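Local coordinates for protein VP5 (Halorubrum pleomorphic virus 2, PDB 6QGI) that is a viral envelope protein that probably drives fusion of the viral membrane with that of its haloarchaeal host, at residues L206-P211 with S219-N224; V142-N147 with T212-G217; D298-A303 with N450-E455; A312-T317 with V343-D348. All blocks are in the same frame, centred on the assembly; numbering follows the deposited sequence.

Contact 1: L206-P211 with S219-N224; sequences LKNGGP and SLVYLN
Val221 lays its two methyls over the turn at Asn208: CG2 lies 3.5 Å from Asn208 CB, and CG1 sits against the carbonyls of Asn208 and Gly210. With CG1 anti to the backbone N (chi1 -170°), the valine spreads both branches along the incoming loop, a fitting use of a beta-branched residue at the end of a strand. Pro211 meets the next two residues. Its CD approaches Leu223 CB at 3.9 Å, while its carbonyl O accepts a weak hydrogen bond from Tyr222 N at 3.4 Å. Between these points, lacking a side chain, Gly210 packs directly on the backbone of Tyr222 and Leu223; its CA makes a CH...O contact of 3.5 Å with Tyr222 O. Gly209, at positive phi, closes the type I turn begun at Leu206, and the OD1 of Asn224 lies 3.3 Å from Gly209 CA. A water donates to both Gly209 O and Leu223 O, bridging the two backbones. Asn224 is the N-cap of helix 225-253, its OD1 weakly accepting from Ser226 N. Tyr222 and Leu223 reach Leu124 of helix 91-133, Tyr222 also meets helix 37-60, and Val221 touches Thr212 of the adjoining strand 212-215.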
# COMPACT_ATOMS: atom_id res chain seq x y z
N LEU A 206 6.75 24.02 5.59
CA LEU A 206 7.20 23.11 6.65
C LEU A 206 8.51 22.46 6.21
O LEU A 206 8.59 21.99 5.07
CB LEU A 206 6.14 22.03 6.97
CG LEU A 206 4.84 22.47 7.64
CD1 LEU A 206 3.81 21.37 7.57
CD2 LEU A 206 5.06 22.89 9.08
N LYS A 207 9.55 22.51 7.07
CA LYS A 207 10.90 22.03 6.80
C LYS A 207 10.93 20.75 5.95
O LYS A 207 11.77 20.64 5.06
CB LYS A 207 11.66 21.78 8.12
CG LYS A 207 13.17 21.74 7.94
CD LYS A 207 13.85 21.05 9.10
CE LYS A 207 15.29 20.73 8.76
NZ LYS A 207 15.95 19.96 9.83
N ASN A 208 10.02 19.81 6.22
CA ASN A 208 9.99 18.54 5.53
C ASN A 208 8.68 18.31 4.78
O ASN A 208 8.31 17.17 4.53
CB ASN A 208 10.23 17.42 6.54
CG ASN A 208 11.46 17.61 7.38
OD1 ASN A 208 12.51 18.04 6.91
ND2 ASN A 208 11.35 17.29 8.66
N GLY A 209 8.02 19.40 4.40
CA GLY A 209 6.79 19.40 3.61
C GLY A 209 5.52 19.25 4.41
O GLY A 209 4.65 20.12 4.37
N GLY A 210 5.42 18.12 5.09
CA GLY A 210 4.30 17.78 5.95
C GLY A 210 4.71 17.89 7.40
O GLY A 210 5.91 18.04 7.69
N PRO A 211 3.74 17.85 8.35
CA PRO A 211 4.11 17.96 9.78
C PRO A 211 5.09 16.88 10.22
O PRO A 211 5.02 15.74 9.77
CB PRO A 211 2.78 17.81 10.52
CG PRO A 211 1.72 18.03 9.51
CD PRO A 211 2.28 17.68 8.18
N SER A 219 11.31 10.63 15.29
CA SER A 219 10.43 11.56 14.60
C SER A 219 9.99 11.01 13.25
O SER A 219 10.62 10.08 12.74
CB SER A 219 11.16 12.89 14.43
OG SER A 219 10.36 13.84 13.74
N LEU A 220 8.92 11.57 12.68
CA LEU A 220 8.45 11.13 11.37
C LEU A 220 7.69 12.23 10.64
O LEU A 220 7.03 13.06 11.27
CB LEU A 220 7.59 9.85 11.44
CG LEU A 220 6.28 9.89 12.23
CD1 LEU A 220 5.12 10.39 11.37
CD2 LEU A 220 5.94 8.53 12.72
N VAL A 221 7.78 12.22 9.31
CA VAL A 221 7.06 13.13 8.42
C VAL A 221 5.92 12.35 7.80
O VAL A 221 6.09 11.19 7.40
CB VAL A 221 7.97 13.80 7.35
CG1 VAL A 221 7.23 14.92 6.62
CG2 VAL A 221 9.23 14.34 7.98
N TYR A 222 4.75 12.97 7.75
CA TYR A 222 3.53 12.42 7.17
C TYR A 222 2.69 13.60 6.71
O TYR A 222 3.03 14.73 7.04
CB TYR A 222 2.81 11.49 8.19
CG TYR A 222 1.73 12.13 9.04
CD1 TYR A 222 2.04 13.13 9.96
CD2 TYR A 222 0.42 11.66 9.01
CE1 TYR A 222 1.06 13.69 10.78
CE2 TYR A 222 -0.56 12.19 9.84
CZ TYR A 222 -0.24 13.22 10.71
OH TYR A 222 -1.22 13.77 11.50
N LEU A 223 1.63 13.36 5.92
CA LEU A 223 0.78 14.41 5.35
C LEU A 223 1.63 15.41 4.52
O LEU A 223 1.38 16.62 4.54
CB LEU A 223 -0.04 15.14 6.44
CG LEU A 223 -1.15 14.34 7.10
CD1 LEU A 223 -1.79 15.12 8.22
CD2 LEU A 223 -2.19 13.99 6.11
N ASN A 224 2.66 14.87 3.83
CA ASN A 224 3.58 15.64 2.99
C ASN A 224 2.96 15.76 1.61
O ASN A 224 2.97 14.79 0.85
CB ASN A 224 4.97 14.97 2.96
CG ASN A 224 6.07 15.72 2.22
OD1 ASN A 224 5.89 16.84 1.72
ND2 ASN A 224 7.24 15.12 2.15
O HOH W 1 2.08 18.98 3.43

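Contact 2: V142-N147 with T212-G217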
# COMPACT_ATOMS: atom_id res chain seq x y z
N VAL A 142 5.20 18.25 20.49
CA VAL A 142 4.92 17.04 19.71
C VAL A 142 5.31 17.23 18.22
O VAL A 142 5.64 16.25 17.56
CB VAL A 142 3.46 16.52 19.87
CG1 VAL A 142 3.22 16.01 21.29
CG2 VAL A 142 2.42 17.57 19.50
N PHE A 143 5.28 18.49 17.71
CA PHE A 143 5.62 18.83 16.33
C PHE A 143 6.92 19.64 16.24
O PHE A 143 7.21 20.42 17.14
CB PHE A 143 4.49 19.62 15.65
CG PHE A 143 3.20 18.85 15.50
CD1 PHE A 143 3.04 17.91 14.49
CD2 PHE A 143 2.13 19.08 16.35
CE1 PHE A 143 1.85 17.20 14.34
CE2 PHE A 143 0.94 18.36 16.23
CZ PHE A 143 0.81 17.43 15.22
N LEU A 144 7.69 19.47 15.13
CA LEU A 144 8.95 20.18 14.89
C LEU A 144 8.70 21.70 14.83
O LEU A 144 9.45 22.46 15.45
CB LEU A 144 9.62 19.68 13.60
CG LEU A 144 11.01 20.26 13.27
CD1 LEU A 144 12.08 19.69 14.18
CD2 LEU A 144 11.36 20.01 11.83
N MET A 145 7.64 22.12 14.11
CA MET A 145 7.16 23.50 13.96
C MET A 145 8.21 24.39 13.30
O MET A 145 8.25 25.59 13.55
CB MET A 145 6.72 24.10 15.32
CG MET A 145 5.65 23.28 16.03
SD MET A 145 4.04 23.37 15.24
CE MET A 145 3.44 24.92 15.92
N LEU A 146 9.03 23.80 12.43
CA LEU A 146 10.07 24.51 11.70
C LEU A 146 9.74 24.61 10.22
O LEU A 146 8.99 23.79 9.69
CB LEU A 146 11.44 23.84 11.86
CG LEU A 146 12.13 23.89 13.22
CD1 LEU A 146 13.48 23.21 13.15
CD2 LEU A 146 12.31 25.32 13.70
N ASN A 147 10.32 25.61 9.56
CA ASN A 147 10.20 25.80 8.11
C ASN A 147 11.58 25.56 7.47
O ASN A 147 12.51 25.12 8.16
CB ASN A 147 9.61 27.18 7.77
CG ASN A 147 10.35 28.37 8.34
OD1 ASN A 147 11.58 28.40 8.42
ND2 ASN A 147 9.60 29.39 8.72
N THR A 212 6.03 17.27 11.08
CA THR A 212 7.02 16.35 11.63
C THR A 212 6.62 16.05 13.06
O THR A 212 6.65 16.94 13.91
CB THR A 212 8.43 16.93 11.46
OG1 THR A 212 8.72 17.02 10.07
CG2 THR A 212 9.50 16.11 12.15
N VAL A 213 6.18 14.82 13.31
CA VAL A 213 5.77 14.38 14.65
C VAL A 213 6.98 13.76 15.34
O VAL A 213 7.60 12.86 14.79
CB VAL A 213 4.55 13.44 14.64
CG1 VAL A 213 4.17 13.02 16.06
CG2 VAL A 213 3.36 14.10 13.96
N GLN A 214 7.31 14.26 16.52
CA GLN A 214 8.44 13.77 17.29
C GLN A 214 8.02 13.24 18.66
O GLN A 214 7.09 13.77 19.27
CB GLN A 214 9.51 14.87 17.43
CG GLN A 214 9.04 16.16 18.12
CD GLN A 214 10.14 17.18 18.25
OE1 GLN A 214 11.07 17.26 17.44
NE2 GLN A 214 10.03 18.02 19.28
N TYR A 215 8.71 12.19 19.13
CA TYR A 215 8.55 11.56 20.45
C TYR A 215 9.78 10.71 20.79
O TYR A 215 10.18 9.84 20.00
CB TYR A 215 7.26 10.73 20.57
CG TYR A 215 7.17 9.89 21.83
CD1 TYR A 215 6.90 10.48 23.07
CD2 TYR A 215 7.35 8.51 21.79
CE1 TYR A 215 6.85 9.72 24.23
CE2 TYR A 215 7.29 7.74 22.95
CZ TYR A 215 7.04 8.35 24.17
OH TYR A 215 6.98 7.59 25.32
N ASP A 216 10.36 10.95 21.97
CA ASP A 216 11.48 10.23 22.59
C ASP A 216 12.71 10.07 21.66
O ASP A 216 13.34 9.01 21.62
CB ASP A 216 10.98 8.85 23.08
CG ASP A 216 11.84 8.17 24.13
OD1 ASP A 216 12.44 8.88 24.97
OD2 ASP A 216 11.91 6.92 24.13
N GLY A 217 13.05 11.15 20.94
CA GLY A 217 14.19 11.16 20.03
C GLY A 217 13.90 10.68 18.62
O GLY A 217 14.69 10.92 17.71
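Thr212 and Leu144 press their side chains together at the base, CB to CB at 3.7 Å, with the threonine CG2 alongside the leucine CB, so that Thr212 meets Leu144 through carbon. The same two residues are joined through their backbones, since Leu144 N donates to Thr212 O at 3.0 Å and lies in the carbonyl plane. Gln214 takes the other end. Its N-H points almost straight at Val142 O, 2.8 Å away with an angle of 175° at the hydrogen. Its CG, held between the backbone N and the carbonyl carbon (chi1 59°), folds back to 3.4 Å from Val142 O, and the extended remainder crosses Leu144 at about a right angle. Between these two bonds Phe143 and Val213 form a single beta bridge, through which the 142-147 loop pairs with the edge of the two-stranded antiparallel hairpin 212-215/218-221. Phe143 and Val213 point the same way, and the ring atom CE1 of Phe143 approaches Val213 CG2 at 3.5 Å. A flat ring and a branched aliphatic group suit this buried side, where Phe143 packs on Leu124, Ile127 and Leu128 of helix 91-133 and Val213 on Ala48 of helix 37-60. Val142 extends the apolar surface to Val131.

Contact 3: D298-A303 with N450-E455; sequences DAEREA and NTQTGE
Glu300 O is gripped by two donors of Thr451, its backbone N at 3.1 Å and its OG1 at 3.2 Å, both from the same face of the carbonyl plane. This closes the end of an antiparallel pairing between strands 301-307 and 443-450, in which Arg301 and Asn450 form a non-hydrogen-bonded pair. Threonine suits the position because OG1, set between its backbone N and carbonyl carbon (chi1 48°), turns back to the same oxygen as the N-H, while CG2 rests on Glu302 CB. The glutamate side chain, bent at chi2, swings across the turn so that Glu300 OE1 accepts a weak bond from Gln452 N at 3.3 Å. That N-H is shared with Asn450 OD1, which closes an Asx turn at the start of the loop; Gly454, at positive phi, donates its N-H to Asn450 O.

Further out, the corner at Glu300 sends the chain from strand 297-299 into strand 301-307, and Asp298 holds Arg301 across it. The NE-H of Arg301 runs to Asp298 OD1 at 3.0 Å, nearly straight at 178°, and this salt bridge steadies the guanidinium. Asp298 OD2 is itself bonded to Ser461 N. Asn450 ND2 stands over one face of the Arg301 guanidinium, the amide and guanidinium planes 79° apart, and a water accepts from Asn450 ND2 at 3.0 Å and weakly from Arg301 NH2.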
# COMPACT_ATOMS: atom_id res chain seq x y z
N ASP A 298 4.08 -12.91 -12.07
CA ASP A 298 4.60 -14.25 -12.26
C ASP A 298 3.90 -15.15 -11.25
O ASP A 298 4.39 -15.37 -10.14
CB ASP A 298 6.13 -14.33 -12.15
CG ASP A 298 6.73 -15.68 -12.55
OD1 ASP A 298 6.00 -16.69 -12.53
OD2 ASP A 298 7.93 -15.71 -12.89
N ALA A 299 2.72 -15.65 -11.66
CA ALA A 299 1.86 -16.53 -10.88
C ALA A 299 2.40 -17.97 -10.86
O ALA A 299 2.12 -18.71 -9.91
CB ALA A 299 0.47 -16.52 -11.48
N GLU A 300 3.14 -18.37 -11.91
CA GLU A 300 3.64 -19.73 -12.10
C GLU A 300 4.99 -20.05 -11.46
O GLU A 300 5.38 -21.22 -11.48
CB GLU A 300 3.70 -20.06 -13.60
CG GLU A 300 2.48 -20.82 -14.11
CD GLU A 300 2.16 -22.14 -13.42
OE1 GLU A 300 3.09 -22.90 -13.09
OE2 GLU A 300 0.95 -22.42 -13.23
N ARG A 301 5.71 -19.06 -10.91
CA ARG A 301 7.01 -19.36 -10.29
C ARG A 301 7.08 -18.87 -8.85
O ARG A 301 7.17 -17.67 -8.59
CB ARG A 301 8.17 -18.80 -11.12
CG ARG A 301 8.62 -19.76 -12.22
CD ARG A 301 8.98 -19.03 -13.50
NE ARG A 301 7.78 -18.51 -14.17
CZ ARG A 301 7.44 -18.79 -15.42
NH1 ARG A 301 6.32 -18.28 -15.93
NH2 ARG A 301 8.21 -19.56 -16.17
N GLU A 302 7.05 -19.84 -7.91
CA GLU A 302 7.15 -19.59 -6.48
C GLU A 302 8.62 -19.38 -6.14
O GLU A 302 9.47 -20.21 -6.49
CB GLU A 302 6.54 -20.73 -5.66
CG GLU A 302 6.25 -20.35 -4.21
CD GLU A 302 6.01 -21.52 -3.27
OE1 GLU A 302 4.92 -22.12 -3.32
OE2 GLU A 302 6.92 -21.82 -2.46
N ALA A 303 8.91 -18.26 -5.48
CA ALA A 303 10.27 -17.91 -5.10
C ALA A 303 10.40 -17.75 -3.60
O ALA A 303 9.55 -17.10 -2.98
CB ALA A 303 10.67 -16.62 -5.78
N ASN A 450 8.87 -23.70 -10.46
CA ASN A 450 7.66 -23.67 -11.28
C ASN A 450 6.64 -24.54 -10.56
O ASN A 450 6.87 -25.73 -10.38
CB ASN A 450 7.95 -24.15 -12.70
CG ASN A 450 6.81 -23.94 -13.67
OD1 ASN A 450 5.75 -24.58 -13.58
ND2 ASN A 450 7.00 -23.04 -14.62
N THR A 451 5.54 -23.93 -10.07
CA THR A 451 4.50 -24.59 -9.28
C THR A 451 3.76 -25.74 -10.01
O THR A 451 3.30 -26.66 -9.34
CB THR A 451 3.47 -23.57 -8.78
OG1 THR A 451 3.07 -22.72 -9.87
CG2 THR A 451 4.00 -22.72 -7.63
N GLN A 452 3.63 -25.69 -11.35
CA GLN A 452 2.92 -26.74 -12.11
C GLN A 452 3.80 -27.97 -12.37
O GLN A 452 3.37 -29.09 -12.07
CB GLN A 452 2.37 -26.18 -13.44
CG GLN A 452 1.43 -27.14 -14.17
CD GLN A 452 0.70 -26.52 -15.33
OE1 GLN A 452 0.94 -25.37 -15.72
NE2 GLN A 452 -0.20 -27.29 -15.93
N THR A 453 5.00 -27.77 -12.94
CA THR A 453 5.95 -28.84 -13.27
C THR A 453 6.69 -29.33 -12.02
O THR A 453 7.07 -30.50 -11.94
CB THR A 453 6.94 -28.38 -14.34
OG1 THR A 453 7.66 -27.24 -13.86
CG2 THR A 453 6.26 -28.04 -15.67
N GLY A 454 6.90 -28.42 -11.07
CA GLY A 454 7.61 -28.70 -9.82
C GLY A 454 9.12 -28.59 -9.94
O GLY A 454 9.83 -28.94 -8.99
N GLU A 455 9.62 -28.11 -11.10
CA GLU A 455 11.05 -28.01 -11.36
C GLU A 455 11.64 -26.69 -10.85
O GLU A 455 10.94 -25.68 -10.73
CB GLU A 455 11.38 -28.23 -12.85
CG GLU A 455 10.95 -27.12 -13.81
CD GLU A 455 10.97 -27.47 -15.28
OE1 GLU A 455 11.98 -28.04 -15.76
OE2 GLU A 455 9.97 -27.16 -15.97
O HOH W 2 9.56 -21.98 -15.89

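Contact 4: A312-T317 with V343-D348; sequences ATLPGT and VYFTAD
Phe345 reaches over the opposing strand from a CB whose CG lies anti to the backbone N (chi1 -161°), a torsion that carries the ring across to Gly316. Along one side of the ring CD1 passes Thr317 O at 3.6 Å and CE1 comes to Gly316 O at 3.4 Å. Along the other, CD2 meets the CD2 methyl of Leu314, and CE2 lies beside Leu314 O with Leu314 CG in the ring plane at its edge. At the far end Phe345 CZ lies 3.3 Å from Gly316 N. Gly316, having no side chain, allows the close approach of the ring, Thr346 O and Ala347 CB. The small Ala347 sets its CB between Pro315 O and Leu314 CG. Thr317 N donates to Thr346 O and Thr346 N to Thr317 O, each at 2.9 Å. Both hydroxyls have partners outside the two segments: Thr317 OG1 bonds Tyr493 OH and Thr346 OG1 bonds Thr436 OG1. Beyond the ring, Phe318 meets Phe345 edge-to-face and Ile305 packs against it. Segments 312-317 and 343-348 run at 118° to each other, strongly twisted, yet the reciprocal bonds are those of an antiparallel hydrogen-bonded pair, here joining strands 312-320 and 343-355.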
# COMPACT_ATOMS: atom_id res chain seq x y z
N ALA A 312 15.00 -12.74 7.20
CA ALA A 312 13.67 -13.34 7.15
C ALA A 312 13.41 -14.01 5.80
O ALA A 312 13.52 -13.37 4.75
CB ALA A 312 12.61 -12.28 7.42
N THR A 313 13.11 -15.33 5.84
CA THR A 313 12.82 -16.16 4.66
C THR A 313 11.31 -16.25 4.45
O THR A 313 10.57 -16.49 5.41
CB THR A 313 13.47 -17.55 4.78
OG1 THR A 313 13.12 -18.13 6.04
CG2 THR A 313 14.98 -17.52 4.62
N LEU A 314 10.86 -16.05 3.20
CA LEU A 314 9.44 -16.04 2.85
C LEU A 314 9.18 -16.59 1.43
O LEU A 314 9.70 -16.04 0.46
CB LEU A 314 8.92 -14.58 2.99
CG LEU A 314 7.42 -14.31 2.82
CD1 LEU A 314 6.60 -14.96 3.93
CD2 LEU A 314 7.16 -12.82 2.81
N PRO A 315 8.33 -17.65 1.29
CA PRO A 315 8.02 -18.17 -0.05
C PRO A 315 6.81 -17.48 -0.68
O PRO A 315 5.77 -17.35 -0.04
CB PRO A 315 7.75 -19.66 0.21
CG PRO A 315 7.39 -19.75 1.68
CD PRO A 315 7.63 -18.42 2.34
N GLY A 316 6.93 -17.06 -1.94
CA GLY A 316 5.83 -16.39 -2.62
C GLY A 316 6.07 -16.03 -4.08
O GLY A 316 7.14 -16.28 -4.64
N THR A 317 5.04 -15.43 -4.69
CA THR A 317 5.05 -15.03 -6.10
C THR A 317 5.28 -13.52 -6.23
O THR A 317 4.87 -12.74 -5.36
CB THR A 317 3.76 -15.45 -6.80
OG1 THR A 317 2.64 -15.08 -5.99
CG2 THR A 317 3.72 -16.95 -7.10
N VAL A 343 8.02 -3.27 -6.63
CA VAL A 343 8.03 -4.73 -6.47
C VAL A 343 6.98 -5.16 -5.47
O VAL A 343 6.99 -4.69 -4.34
CB VAL A 343 9.42 -5.28 -6.03
CG1 VAL A 343 9.42 -6.81 -5.97
CG2 VAL A 343 10.51 -4.79 -6.95
N TYR A 344 6.10 -6.09 -5.88
CA TYR A 344 5.08 -6.67 -5.01
C TYR A 344 5.39 -8.15 -4.78
O TYR A 344 6.07 -8.78 -5.60
CB TYR A 344 3.66 -6.44 -5.56
CG TYR A 344 3.29 -4.98 -5.64
CD1 TYR A 344 2.87 -4.29 -4.51
CD2 TYR A 344 3.39 -4.28 -6.83
CE1 TYR A 344 2.56 -2.93 -4.57
CE2 TYR A 344 3.08 -2.92 -6.91
CZ TYR A 344 2.66 -2.25 -5.77
OH TYR A 344 2.34 -0.92 -5.83
N PHE A 345 4.97 -8.68 -3.62
CA PHE A 345 5.23 -10.07 -3.25
C PHE A 345 4.03 -10.65 -2.50
O PHE A 345 3.73 -10.22 -1.38
CB PHE A 345 6.52 -10.17 -2.41
CG PHE A 345 7.14 -11.55 -2.33
CD1 PHE A 345 7.81 -12.10 -3.42
CD2 PHE A 345 7.12 -12.27 -1.14
CE1 PHE A 345 8.41 -13.36 -3.33
CE2 PHE A 345 7.72 -13.53 -1.05
CZ PHE A 345 8.37 -14.06 -2.15
N THR A 346 3.33 -11.60 -3.15
CA THR A 346 2.16 -12.28 -2.59
C THR A 346 2.67 -13.56 -1.94
O THR A 346 3.20 -14.43 -2.62
CB THR A 346 1.11 -12.54 -3.67
OG1 THR A 346 0.85 -11.31 -4.35
CG2 THR A 346 -0.19 -13.12 -3.10
N ALA A 347 2.54 -13.64 -0.61
CA ALA A 347 3.03 -14.77 0.17
C ALA A 347 2.15 -15.09 1.35
O ALA A 347 1.43 -14.23 1.85
CB ALA A 347 4.44 -14.47 0.67
N ASP A 348 2.26 -16.34 1.83
CA ASP A 348 1.56 -16.79 3.03
C ASP A 348 2.44 -16.40 4.21
O ASP A 348 3.48 -17.04 4.44
CB ASP A 348 1.24 -18.30 2.98
CG ASP A 348 0.48 -18.82 4.19
OD1 ASP A 348 0.16 -18.02 5.08
OD2 ASP A 348 0.21 -20.04 4.23

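From the N terminus, the loop at 142-147 comes first and waits for 212-217, closing contact 2 over a long excursion through the four-stranded sheet. Contact 1 opens at 206-211, within that excursion, and closes at 219-224 after the hairpin turn, so the two cross; they touch where Leu220 N meets Val213 O. Together they fasten the hairpin 212-215/218-221 and its flanking loops. After helix 225-253 and two shorter helices the chain enters a strand-rich part. Contact 3 opens at 298-303 and closes only at 450-455, and contact 4, joining 312-317 to 343-348, lies wholly within that span. Contacts 3 and 4 meet because strands 301-307 and 312-320 are neighbours, with Ala303 N close to Gly316 O.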